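Local coordinates for DUF4974 domain-containing protein (Parabacteroides distasonis, PDB 4M0N) that probably acts as a membrane-bound FecR-family anti-sigma factor; this chain is its FecR and C-terminal part, at residues E65-F70 with T153-G158; R74-P79 with K90-S95; E103-A108 with P166-I171; E181-P186 with R224-K229. The protein carries 1 engineered substitution. All blocks are in the same frame, centred on the assembly; numbering follows the deposited sequence. Where two conformers were deposited one is given.

Contact 1 (E65-F70 with T153-G158); sequences EGEAFF and TAWLQG
Glu67 reaches from its strand across one face of the Trp155 indole. With CG anti to the backbone N (chi1 177°) and the chain extended beyond it, the carboxylate lies over the rim of the ring, its plane 33° from the indole's and OE1 3.9 Å above it. OE2 comes within 3.3 Å of Trp155 NE1, but the angle is too poor for a hydrogen bond; both groups turn instead to the amide of Asn97, while OE1 accepts from Asn44. A leucine here would probably leave the side-chain amides of Asn97 and Asn44 without their carboxylate partner. At Ala68 the methyl points away, and the backbone carbon C meets the indole edge. Phe69 continues along that edge: its N lies in the ring plane, 3.7 Å from Trp155 CZ2. Its CB points toward the other segment, 3.9 Å from Leu156 CD2. Leu156 CD1 sits over one face of the phenyl ring, and Thr153 CG2 approaches obliquely, 3.6 Å from Phe69 CD1. Leu156 CD2 sits near the rim of the indole face opposite Glu67. The result is a buried seam between the antiparallel sheet of the FecR domain and the 3-10 turn linking helix 149-152 to strand 159-166.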
loop_
_atom_site.group_PDB
_atom_site.type_symbol
_atom_site.label_atom_id
_atom_site.label_comp_id
_atom_site.label_asym_id
_atom_site.label_seq_id
_atom_site.Cartn_x
_atom_site.Cartn_y
_atom_site.Cartn_z
ATOM N N GLU A 65 6.307 0.190 8.144
ATOM C CA GLU A 65 6.701 0.844 6.928
ATOM C C GLU A 65 6.527 -0.140 5.787
ATOM O O GLU A 65 7.022 -1.288 5.854
ATOM C CB GLU A 65 8.152 1.329 7.052
ATOM C CG GLU A 65 8.679 2.069 5.849
ATOM C CD GLU A 65 9.209 1.125 4.798
ATOM O OE1 GLU A 65 10.095 0.270 5.116
ATOM O OE2 GLU A 65 8.763 1.242 3.660
ATOM N N GLY A 66 5.759 0.267 4.777
ATOM C CA GLY A 66 5.349 -0.622 3.684
ATOM C C GLY A 66 3.846 -0.630 3.603
ATOM O O GLY A 66 3.209 0.381 3.911
ATOM N N GLU A 67 3.266 -1.778 3.264
ATOM C CA GLU A 67 1.816 -1.896 3.130
ATOM C C GLU A 67 1.291 -3.078 3.881
ATOM O O GLU A 67 1.847 -4.181 3.786
ATOM C CB GLU A 67 1.433 -1.991 1.640
ATOM C CG GLU A 67 -0.084 -2.201 1.483
ATOM C CD GLU A 67 -0.529 -2.118 0.047
ATOM O OE1 GLU A 67 0.232 -2.553 -0.883
ATOM O OE2 GLU A 67 -1.646 -1.582 -0.190
ATOM N N ALA A 68 0.244 -2.852 4.686
ATOM C CA ALA A 68 -0.374 -3.928 5.444
ATOM C C ALA A 68 -1.855 -3.686 5.556
ATOM O O ALA A 68 -2.303 -2.544 5.614
ATOM C CB ALA A 68 0.234 -4.000 6.842
ATOM N N PHE A 69 -2.588 -4.793 5.602
ATOM C CA PHE A 69 -4.032 -4.769 5.859
ATOM C C PHE A 69 -4.223 -5.301 7.274
ATOM O O PHE A 69 -3.820 -6.442 7.587
ATOM C CB PHE A 69 -4.760 -5.631 4.852
ATOM C CG PHE A 69 -6.241 -5.617 5.042
ATOM C CD1 PHE A 69 -6.960 -4.480 4.736
ATOM C CD2 PHE A 69 -6.872 -6.692 5.587
ATOM C CE1 PHE A 69 -8.337 -4.437 4.941
ATOM C CE2 PHE A 69 -8.250 -6.658 5.795
ATOM C CZ PHE A 69 -8.958 -5.540 5.478
ATOM N N PHE A 70 -4.881 -4.493 8.097
ATOM C CA PHE A 70 -5.186 -4.794 9.474
ATOM C C PHE A 70 -6.670 -5.114 9.673
ATOM O O PHE A 70 -7.529 -4.355 9.229
ATOM C CB PHE A 70 -4.857 -3.575 10.327
ATOM C CG PHE A 70 -3.416 -3.216 10.320
ATOM C CD1 PHE A 70 -2.904 -2.451 9.293
ATOM C CD2 PHE A 70 -2.582 -3.642 11.339
ATOM C CE1 PHE A 70 -1.563 -2.144 9.269
ATOM C CE2 PHE A 70 -1.244 -3.351 11.329
ATOM C CZ PHE A 70 -0.734 -2.600 10.281
ATOM N N THR A 153 -7.471 -3.554 -1.650
ATOM C CA THR A 153 -6.902 -4.680 -0.927
ATOM C C THR A 153 -6.907 -5.956 -1.772
ATOM O O THR A 153 -6.852 -7.025 -1.235
ATOM C CB THR A 153 -7.630 -4.935 0.417
ATOM O OG1 THR A 153 -9.028 -5.224 0.219
ATOM C CG2 THR A 153 -7.478 -3.709 1.309
ATOM N N ALA A 154 -6.966 -5.796 -3.092
ATOM C CA ALA A 154 -6.947 -6.947 -3.997
ATOM C C ALA A 154 -5.609 -7.658 -3.903
ATOM O O ALA A 154 -5.505 -8.859 -4.191
ATOM C CB ALA A 154 -7.184 -6.495 -5.418
ATOM N N TRP A 155 -4.589 -6.898 -3.542
ATOM C CA TRP A 155 -3.267 -7.462 -3.339
ATOM C C TRP A 155 -3.266 -8.687 -2.426
ATOM O O TRP A 155 -2.473 -9.588 -2.615
ATOM C CB TRP A 155 -2.263 -6.401 -2.889
ATOM C CG TRP A 155 -2.404 -5.882 -1.471
ATOM C CD1 TRP A 155 -3.024 -4.731 -1.084
ATOM C CD2 TRP A 155 -1.888 -6.485 -0.272
ATOM N NE1 TRP A 155 -2.946 -4.587 0.283
ATOM C CE2 TRP A 155 -2.253 -5.652 0.807
ATOM C CE3 TRP A 155 -1.163 -7.651 -0.005
ATOM C CZ2 TRP A 155 -1.867 -5.928 2.116
ATOM C CZ3 TRP A 155 -0.812 -7.931 1.301
ATOM C CH2 TRP A 155 -1.174 -7.079 2.341
ATOM N N LEU A 156 -4.175 -8.729 -1.452
ATOM C CA LEU A 156 -4.305 -9.864 -0.558
ATOM C C LEU A 156 -4.464 -11.180 -1.333
ATOM O O LEU A 156 -3.929 -12.195 -0.902
ATOM C CB LEU A 156 -5.531 -9.679 0.354
ATOM C CG LEU A 156 -5.503 -8.434 1.260
ATOM C CD1 LEU A 156 -6.845 -8.202 1.945
ATOM C CD2 LEU A 156 -4.422 -8.564 2.282
ATOM N N GLN A 157 -5.163 -11.117 -2.473
ATOM C CA GLN A 157 -5.479 -12.303 -3.303
ATOM C C GLN A 157 -4.663 -12.315 -4.594
ATOM O O GLN A 157 -4.991 -13.070 -5.516
ATOM C CB GLN A 157 -6.979 -12.331 -3.657
ATOM C CG GLN A 157 -7.920 -12.445 -2.465
ATOM C CD GLN A 157 -8.265 -11.106 -1.824
ATOM O OE1 GLN A 157 -8.326 -10.073 -2.493
ATOM N NE2 GLN A 157 -8.493 -11.122 -0.515
ATOM N N GLY A 158 -3.613 -11.490 -4.655
ATOM C CA GLY A 158 -2.750 -11.386 -5.820
ATOM C C GLY A 158 -3.260 -10.474 -6.922
ATOM O O GLY A 158 -2.799 -10.543 -8.055
#

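Contact 2 (R74-P79 with K90-S95). Engineered in segment 90-95: Ala94 (natural residue Thr).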
loop_
_atom_site.group_PDB
_atom_site.type_symbol
_atom_site.label_atom_id
_atom_site.label_comp_id
_atom_site.label_asym_id
_atom_site.label_seq_id
_atom_site.Cartn_x
_atom_site.Cartn_y
_atom_site.Cartn_z
ATOM N N ARG A 74 -11.877 -5.692 18.131
ATOM C CA ARG A 74 -12.462 -4.566 18.808
ATOM C C ARG A 74 -12.081 -4.636 20.270
ATOM O O ARG A 74 -12.280 -5.650 20.930
ATOM C CB ARG A 74 -13.984 -4.516 18.658
ATOM C CG ARG A 74 -14.572 -3.233 19.231
ATOM C CD ARG A 74 -16.057 -3.081 18.945
ATOM N NE ARG A 74 -16.478 -1.720 19.268
ATOM C CZ ARG A 74 -16.351 -0.664 18.465
ATOM N NH1 ARG A 74 -15.843 -0.785 17.245
ATOM N NH2 ARG A 74 -16.754 0.531 18.882
ATOM N N ASP A 75 -11.454 -3.562 20.725
ATOM C CA ASP A 75 -11.284 -3.292 22.132
ATOM C C ASP A 75 -11.491 -1.790 22.299
ATOM O O ASP A 75 -10.589 -0.997 22.036
ATOM C CB ASP A 75 -9.905 -3.739 22.612
ATOM C CG ASP A 75 -9.788 -3.742 24.120
ATOM O OD1 ASP A 75 -10.474 -2.932 24.774
ATOM O OD2 ASP A 75 -8.991 -4.534 24.648
ATOM N N GLU A 76 -12.700 -1.399 22.697
ATOM C CA GLU A 76 -13.003 0.015 22.932
ATOM C C GLU A 76 -12.112 0.592 24.037
ATOM O O GLU A 76 -11.746 1.768 24.005
ATOM C CB GLU A 76 -14.477 0.213 23.303
ATOM C CG GLU A 76 -15.466 -0.040 22.171
ATOM C CD GLU A 76 -16.917 0.212 22.582
ATOM O OE1 GLU A 76 -17.259 -0.006 23.766
ATOM O OE2 GLU A 76 -17.726 0.621 21.718
ATOM N N GLY A 77 -11.752 -0.250 24.999
ATOM C CA GLY A 77 -10.907 0.171 26.114
ATOM C C GLY A 77 -9.442 0.372 25.784
ATOM O O GLY A 77 -8.693 0.864 26.624
ATOM N N LYS A 78 -9.032 0.007 24.562
ATOM C CA LYS A 78 -7.624 -0.060 24.219
ATOM C C LYS A 78 -7.470 0.221 22.721
ATOM O O LYS A 78 -7.557 -0.688 21.901
ATOM C CB LYS A 78 -7.084 -1.448 24.576
ATOM C CG LYS A 78 -5.632 -1.474 25.016
ATOM C CD LYS A 78 -5.296 -2.841 25.598
ATOM C CE LYS A 78 -3.796 -3.076 25.693
ATOM N NZ LYS A 78 -3.484 -4.444 26.197
ATOM N N PRO A 79 -7.299 1.496 22.360
ATOM C CA PRO A 79 -7.167 1.807 20.946
ATOM C C PRO A 79 -5.971 1.095 20.341
ATOM O O PRO A 79 -4.973 0.822 21.041
ATOM C CB PRO A 79 -6.926 3.311 20.936
ATOM C CG PRO A 79 -7.510 3.809 22.218
ATOM C CD PRO A 79 -7.271 2.704 23.204
ATOM N N LYS A 90 -5.517 5.270 14.004
ATOM C CA LYS A 90 -6.050 4.884 15.313
ATOM C C LYS A 90 -7.455 4.320 15.194
ATOM O O LYS A 90 -8.322 4.942 14.564
ATOM C CB LYS A 90 -6.048 6.122 16.161
ATOM C CG LYS A 90 -6.444 5.919 17.596
ATOM C CD LYS A 90 -6.264 7.234 18.339
ATOM C CE LYS A 90 -6.490 7.044 19.821
ATOM N NZ LYS A 90 -7.898 6.649 20.100
ATOM N N VAL A 91 -7.682 3.134 15.739
ATOM C CA VAL A 91 -8.988 2.549 15.680
ATOM C C VAL A 91 -9.335 1.913 17.022
ATOM O O VAL A 91 -8.448 1.643 17.845
ATOM C CB VAL A 91 -9.164 1.492 14.566
ATOM C CG1 VAL A 91 -8.723 2.016 13.202
ATOM C CG2 VAL A 91 -8.465 0.186 14.907
ATOM N N LEU A 92 -10.618 1.628 17.210
ATOM C CA LEU A 92 -11.024 0.729 18.285
ATOM C C LEU A 92 -11.270 -0.686 17.764
ATOM O O LEU A 92 -10.953 -1.674 18.415
ATOM C CB LEU A 92 -12.285 1.255 18.953
ATOM C CG LEU A 92 -12.230 2.689 19.461
ATOM C CD1 LEU A 92 -13.572 3.015 20.118
ATOM C CD2 LEU A 92 -11.102 2.892 20.454
ATOM N N GLY A 93 -11.864 -0.760 16.585
ATOM C CA GLY A 93 -12.139 -2.027 15.922
ATOM C C GLY A 93 -12.490 -1.634 14.516
ATOM O O GLY A 93 -13.433 -0.909 14.314
ATOM N N ALA A 94 -11.680 -2.046 13.548
ATOM C CA ALA A 94 -11.896 -1.703 12.147
ATOM C C ALA A 94 -10.990 -2.557 11.291
ATOM O O ALA A 94 -10.035 -3.135 11.808
ATOM C CB ALA A 94 -11.564 -0.244 11.902
ATOM N N SER A 95 -11.286 -2.670 10.008
ATOM C CA SER A 95 -10.325 -3.293 9.099
ATOM C C SER A 95 -9.996 -2.286 8.034
ATOM O O SER A 95 -10.863 -1.600 7.495
ATOM C CB SER A 95 -10.785 -4.636 8.525
ATOM O OG SER A 95 -11.883 -4.544 7.609
HETATM O O HOH W 1 -15.447 0.720 14.273
#
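The type I beta turn from Asp75 to Lys78 packs against the bend at Leu92 and Gly93, where the chain passes from strand 88-91 to strand 94-100. Asp75 N donates to Leu92 O at 3.0 Å and 160°. The same oxygen receives a CA-H...O contact from Arg74 CA at 3.3 Å and a hydrogen bond from Arg60, so three donors converge on it. Gly93 suits this close approach, since a CB there would collide with Arg74 CB. The extended Arg74 side chain brings its guanidinium over Leu92, whose CB lies off one face toward the rim. Glu76 OE2 accepts from Arg74 NH2 in the guanidinium plane through its anti lone pair, a salt bridge of 3.0 Å at 171°. A water also near that plane donates to Gly93 O at 2.6 Å, but its bond from Arg74 NH1 is weak. At the far end of the segment, Leu92 CD2 touches the Pro79 ring, 4.1 Å from CG. Lys90 runs beside the proline, pointing the same way, and a bend at its last torsion (chi4 -65°) sets NZ 3.6 Å from Pro79 CG. An alanine in place of Lys90 removes CE and NZ from beside the ring, and would probably leave a gap along the CB-CG side of Pro79. Pro79 CA adds a CA-H...O contact to Val91 O. Segment 74-79 leads from the antiparallel sheet to the mixed one and segment 90-95 leads back, so the contact ties together two crossovers of the FecR domain.

Contact 3 (E103-A108 with P166-I171)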
loop_
_atom_site.group_PDB
_atom_site.type_symbol
_atom_site.label_atom_id
_atom_site.label_comp_id
_atom_site.label_asym_id
_atom_site.label_seq_id
_atom_site.Cartn_x
_atom_site.Cartn_y
_atom_site.Cartn_z
ATOM N N GLU A 103 9.787 4.398 0.072
ATOM C CA GLU A 103 10.224 4.749 -1.292
ATOM C C GLU A 103 9.185 5.356 -2.257
ATOM O O GLU A 103 9.532 5.732 -3.391
ATOM C CB GLU A 103 10.864 3.527 -1.971
ATOM C CG GLU A 103 9.937 2.365 -2.284
ATOM C CD GLU A 103 9.915 1.281 -1.232
ATOM O OE1 GLU A 103 10.196 1.663 -0.023
ATOM O OE2 GLU A 103 9.639 0.067 -1.632
ATOM N N ASP A 104 7.923 5.454 -1.847
ATOM C CA ASP A 104 6.852 5.865 -2.752
ATOM C C ASP A 104 6.520 7.340 -2.530
ATOM O O ASP A 104 6.715 7.877 -1.445
ATOM C CB ASP A 104 5.565 5.074 -2.507
ATOM C CG ASP A 104 5.623 3.627 -3.009
ATOM O OD1 ASP A 104 6.709 3.176 -3.461
ATOM O OD2 ASP A 104 4.545 2.946 -2.941
ATOM N N GLU A 105 5.977 7.951 -3.559
ATOM C CA GLU A 105 5.543 9.339 -3.482
ATOM C C GLU A 105 4.234 9.463 -2.702
ATOM O O GLU A 105 3.966 10.518 -2.141
ATOM C CB GLU A 105 5.429 9.987 -4.876
ATOM C CG GLU A 105 4.339 9.464 -5.798
ATOM C CD GLU A 105 4.095 10.362 -7.005
ATOM O OE1 GLU A 105 5.081 10.793 -7.644
ATOM O OE2 GLU A 105 2.912 10.633 -7.316
ATOM N N LEU A 106 3.428 8.401 -2.653
ATOM C CA LEU A 106 2.148 8.475 -1.977
ATOM C C LEU A 106 2.031 7.515 -0.817
ATOM O O LEU A 106 2.625 6.429 -0.838
ATOM C CB LEU A 106 1.006 8.183 -2.938
ATOM C CG LEU A 106 0.923 8.973 -4.238
ATOM C CD1 LEU A 106 -0.158 8.411 -5.157
ATOM C CD2 LEU A 106 0.642 10.419 -3.900
ATOM N N MET A 107 1.256 7.924 0.189
ATOM C CA MET A 107 0.820 7.077 1.270
ATOM C C MET A 107 -0.712 7.118 1.298
ATOM O O MET A 107 -1.299 8.135 0.993
ATOM C CB MET A 107 1.418 7.605 2.565
ATOM C CG MET A 107 0.993 6.934 3.828
ATOM S SD MET A 107 -0.413 7.688 4.647
ATOM C CE MET A 107 -0.242 6.774 6.181
ATOM N N ALA A 108 -1.341 5.988 1.560
ATOM C CA ALA A 108 -2.801 5.950 1.582
ATOM C C ALA A 108 -3.331 5.015 2.634
ATOM O O ALA A 108 -2.815 3.896 2.830
ATOM C CB ALA A 108 -3.376 5.542 0.240
ATOM N N PRO A 166 -0.556 6.985 -10.778
ATOM C CA PRO A 166 0.589 7.410 -11.572
ATOM C C PRO A 166 1.494 6.233 -11.951
ATOM O O PRO A 166 1.715 5.350 -11.125
ATOM C CB PRO A 166 1.333 8.359 -10.631
ATOM C CG PRO A 166 0.299 8.831 -9.674
ATOM C CD PRO A 166 -0.608 7.669 -9.476
ATOM N N ILE A 167 2.003 6.249 -13.181
ATOM C CA ILE A 167 2.884 5.184 -13.692
ATOM C C ILE A 167 4.092 4.941 -12.769
ATOM O O ILE A 167 4.469 3.797 -12.551
ATOM C CB ILE A 167 3.283 5.417 -15.181
ATOM C CG1 ILE A 167 4.081 4.235 -15.752
ATOM C CG2 ILE A 167 4.082 6.704 -15.362
ATOM C CD1 ILE A 167 3.360 2.909 -15.740
ATOM N N SER A 168 4.651 5.990 -12.170
ATOM C CA SER A 168 5.802 5.806 -11.271
ATOM C C SER A 168 5.419 4.943 -10.076
ATOM O O SER A 168 6.201 4.107 -9.616
ATOM C CB SER A 168 6.363 7.155 -10.791
ATOM O OG SER A 168 5.330 8.023 -10.342
ATOM N N SER A 169 4.211 5.151 -9.563
ATOM C CA SER A 169 3.724 4.361 -8.448
ATOM C C SER A 169 3.407 2.933 -8.892
ATOM O O SER A 169 3.738 1.991 -8.204
ATOM C CB SER A 169 2.487 5.007 -7.808
ATOM O OG SER A 169 2.806 6.298 -7.308
ATOM N N VAL A 170 2.749 2.789 -10.033
ATOM C CA VAL A 170 2.498 1.468 -10.628
ATOM C C VAL A 170 3.798 0.664 -10.689
ATOM O O VAL A 170 3.833 -0.501 -10.298
ATOM C CB VAL A 170 1.907 1.610 -12.053
ATOM C CG1 VAL A 170 1.967 0.297 -12.813
ATOM C CG2 VAL A 170 0.467 2.116 -11.978
ATOM N N ILE A 171 4.860 1.279 -11.188
ATOM C CA ILE A 171 6.110 0.553 -11.363
ATOM C C ILE A 171 6.678 0.081 -10.033
ATOM O O ILE A 171 7.222 -1.009 -9.944
ATOM C CB ILE A 171 7.145 1.399 -12.141
ATOM C CG1 ILE A 171 6.708 1.493 -13.603
ATOM C CG2 ILE A 171 8.542 0.831 -11.997
ATOM C CD1 ILE A 171 7.488 2.530 -14.368
HETATM O O HOH W 2 3.167 6.417 -4.811
#
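Glu105 points its side chain at the first turn of helix 167-178, its two carboxylate oxygens dividing between neighbours. OE1 lies 3.9 Å from Ser168 OG, too far for a hydrogen bond, while OE2 stands 4.0 Å from Pro166 CG as the two side chains cross obliquely. CG sits between the backbone N and the carbonyl carbon (chi1 67°), which carries the extended chain past Ser169, Glu105 CG lying 3.8 Å from Ser169 OG. Glu105 and Ser169 were each deposited in two conformers, so these details hold for one of them. A negative group near the start of a helix is probably favoured electrostatically, though no direct bond ties it to the helix. Beside the glutamate, Leu106 directs CD1 toward the flank of the proline, 4.4 Å from Pro166 CD, a loose apolar touch. In the conformer given, a water accepts from Leu106 N at 2.9 Å and also bonds Ser169 OG; for the other conformer this bridge is doubtful. Further along the helix, Arg176 and His172 both engage Asp104 OD1, adding a stronger tie nearby. This is a loose surface interface, bridged by water in this conformer, between FecR-domain strand 106-111 and the N-terminus of a C-terminal-domain helix, with Pro166 at the N-cap position.

Contact 4 (E181-P186 with R224-K229); sequences EIVLDP and RIVLYK
Ile182 CG2 settles against Leu227, 3.9 Å from its CG, filling the dip that opens between the side chains of Ile225 and Leu227 on the neighbouring strand. The CG1 branch of Ile182 lies alongside Ile225, pointing the same way, and Leu184 pushes CD2 against CB and CD1 of Leu227, each 3.9 Å away. These four side chains form one apolar face, and Ile171 and Leu174 of helix 167-178 with Leu207 of helix 203-214 pack on to it. The two strands run parallel, 29° apart in direction, in the three-stranded mixed sheet of the FecR C-terminal domain, whose family belongs to the Secretin_N0 clan; strand 224-228 is the middle one. Along the ladder the two strands take turns as donor: Ile225 N to Glu181 O, Val183 N to Ile225 O at 2.8 Å, Leu227 N to Val183 O, then Asp185 N to Leu227 O. On the other face Val183 is the bump. Its CG2, wedged between the backbone N and the carbonyl carbon, meets Val226 CG2 at 3.6 Å and also lies over one face of the Arg224 guanidinium. Glu181 OE2 comes to the edge of that group, a weak salt bridge of 3.4 Å to Arg224 NE with the two planes 54° apart. At the last rung, Asp185 CB and OD2 lie against Tyr228 CB, while Asp185 OD1 accepts a hydrogen bond from the backbone N of Asn187.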
loop_
_atom_site.group_PDB
_atom_site.type_symbol
_atom_site.label_atom_id
_atom_site.label_comp_id
_atom_site.label_asym_id
_atom_site.label_seq_id
_atom_site.Cartn_x
_atom_site.Cartn_y
_atom_site.Cartn_z
ATOM N N GLU A 181 13.359 -5.702 -11.005
ATOM C CA GLU A 181 13.721 -4.302 -11.163
ATOM C C GLU A 181 13.121 -3.764 -12.461
ATOM O O GLU A 181 13.250 -4.363 -13.531
ATOM C CB GLU A 181 15.237 -4.115 -11.165
ATOM C CG GLU A 181 15.671 -2.675 -10.916
ATOM C CD GLU A 181 17.062 -2.350 -11.458
ATOM O OE1 GLU A 181 17.875 -3.277 -11.643
ATOM O OE2 GLU A 181 17.338 -1.155 -11.701
ATOM N N ILE A 182 12.435 -2.635 -12.344
ATOM C CA ILE A 182 11.848 -1.992 -13.491
ATOM C C ILE A 182 12.212 -0.525 -13.414
ATOM O O ILE A 182 11.945 0.114 -12.409
ATOM C CB ILE A 182 10.317 -2.100 -13.506
ATOM C CG1 ILE A 182 9.864 -3.558 -13.534
ATOM C CG2 ILE A 182 9.743 -1.329 -14.688
ATOM C CD1 ILE A 182 8.367 -3.704 -13.290
ATOM N N VAL A 183 12.808 -0.019 -14.485
ATOM C CA VAL A 183 13.235 1.372 -14.570
ATOM C C VAL A 183 12.549 2.055 -15.760
ATOM O O VAL A 183 12.202 1.404 -16.744
ATOM C CB VAL A 183 14.772 1.462 -14.713
ATOM C CG1 VAL A 183 15.449 0.645 -13.623
ATOM C CG2 VAL A 183 15.238 0.984 -16.083
ATOM N N LEU A 184 12.350 3.365 -15.638
ATOM C CA LEU A 184 11.800 4.197 -16.707
ATOM C C LEU A 184 12.944 4.797 -17.502
ATOM O O LEU A 184 13.888 5.326 -16.908
ATOM C CB LEU A 184 10.951 5.331 -16.111
ATOM C CG LEU A 184 9.649 4.914 -15.423
ATOM C CD1 LEU A 184 9.064 6.041 -14.583
ATOM C CD2 LEU A 184 8.647 4.446 -16.468
ATOM N N ASP A 185 12.873 4.692 -18.833
ATOM C CA ASP A 185 13.795 5.382 -19.730
ATOM C C ASP A 185 13.897 6.852 -19.286
ATOM O O ASP A 185 12.889 7.555 -19.265
ATOM C CB ASP A 185 13.282 5.281 -21.183
ATOM C CG ASP A 185 14.220 5.908 -22.205
ATOM O OD1 ASP A 185 15.140 6.649 -21.827
ATOM O OD2 ASP A 185 14.021 5.666 -23.414
ATOM N N PRO A 186 15.110 7.315 -18.926
ATOM C CA PRO A 186 15.255 8.687 -18.424
ATOM C C PRO A 186 15.053 9.776 -19.484
ATOM O O PRO A 186 14.846 10.934 -19.121
ATOM C CB PRO A 186 16.700 8.712 -17.919
ATOM C CG PRO A 186 17.409 7.770 -18.836
ATOM C CD PRO A 186 16.423 6.649 -19.047
ATOM N N ARG A 224 17.066 -6.411 -15.575
ATOM C CA ARG A 224 16.456 -5.095 -15.583
ATOM C C ARG A 224 15.369 -5.106 -16.645
ATOM O O ARG A 224 15.605 -5.587 -17.756
ATOM C CB ARG A 224 17.520 -4.048 -15.929
ATOM C CG ARG A 224 17.292 -2.673 -15.332
ATOM C CD ARG A 224 18.353 -1.698 -15.818
ATOM N NE ARG A 224 18.603 -0.623 -14.856
ATOM C CZ ARG A 224 19.483 0.364 -15.030
ATOM N NH1 ARG A 224 20.219 0.437 -16.138
ATOM N NH2 ARG A 224 19.632 1.288 -14.086
ATOM N N ILE A 225 14.176 -4.627 -16.303
ATOM C CA ILE A 225 13.198 -4.276 -17.317
ATOM C C ILE A 225 13.194 -2.763 -17.437
ATOM O O ILE A 225 13.103 -2.056 -16.432
ATOM C CB ILE A 225 11.773 -4.776 -16.997
ATOM C CG1 ILE A 225 11.730 -6.300 -17.029
ATOM C CG2 ILE A 225 10.773 -4.215 -18.003
ATOM C CD1 ILE A 225 10.394 -6.874 -16.639
ATOM N N VAL A 226 13.289 -2.281 -18.675
ATOM C CA VAL A 226 13.282 -0.845 -18.980
ATOM C C VAL A 226 12.015 -0.487 -19.748
ATOM O O VAL A 226 11.678 -1.138 -20.730
ATOM C CB VAL A 226 14.498 -0.454 -19.833
ATOM C CG1 VAL A 226 14.478 1.041 -20.139
ATOM C CG2 VAL A 226 15.799 -0.858 -19.139
ATOM N N LEU A 227 11.303 0.535 -19.286
ATOM C CA LEU A 227 10.093 0.999 -19.958
ATOM C C LEU A 227 10.448 2.183 -20.827
ATOM O O LEU A 227 11.305 2.989 -20.460
ATOM C CB LEU A 227 9.018 1.425 -18.955
ATOM C CG LEU A 227 8.500 0.356 -17.992
ATOM C CD1 LEU A 227 7.319 0.869 -17.168
ATOM C CD2 LEU A 227 8.109 -0.918 -18.737
ATOM N N TYR A 228 9.809 2.273 -21.987
ATOM C CA TYR A 228 10.113 3.338 -22.929
ATOM C C TYR A 228 8.912 3.646 -23.823
ATOM O O TYR A 228 7.844 3.041 -23.675
ATOM C CB TYR A 228 11.355 2.978 -23.745
ATOM C CG TYR A 228 11.147 1.840 -24.698
ATOM C CD1 TYR A 228 11.179 0.514 -24.265
ATOM C CD2 TYR A 228 10.942 2.086 -26.063
ATOM C CE1 TYR A 228 10.987 -0.533 -25.164
ATOM C CE2 TYR A 228 10.750 1.056 -26.958
ATOM C CZ TYR A 228 10.771 -0.248 -26.513
ATOM O OH TYR A 228 10.566 -1.237 -27.440
ATOM N N LYS A 229 9.089 4.633 -24.702
ATOM C CA LYS A 229 8.075 5.026 -25.684
ATOM C C LYS A 229 8.788 5.274 -27.000
ATOM O O LYS A 229 10.002 5.456 -27.023
ATOM C CB LYS A 229 7.331 6.308 -25.260
ATOM C CG LYS A 229 6.369 6.133 -24.098
ATOM C CD LYS A 229 5.714 7.446 -23.663
ATOM C CE LYS A 229 4.842 7.241 -22.425
ATOM N NZ LYS A 229 4.271 8.506 -21.868
#

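How the contacts relate
Contact 1 is the buried one, contacts 2 and 3 lie at the surface, and contact 4 is partly buried. Contacts 1, 2 and 3 all reach the antiparallel sheet of the FecR domain; Phe69 of contact 1 touches Ser95 of contact 2, whose strand is next to its own. Contacts 1 and 3 bring later parts of the chain up to that sheet, contact 1 by aromatic and aliphatic packing, contact 3 by loose van der Waals touches and, in the conformer given, a bridging water. Contact 4 is a parallel backbone ladder with an apolar face; helix 167-178 joins it to contact 3. Contact 2, a turn held by a backbone hydrogen bond and small apolar touches, keeps its salt bridge inside one segment.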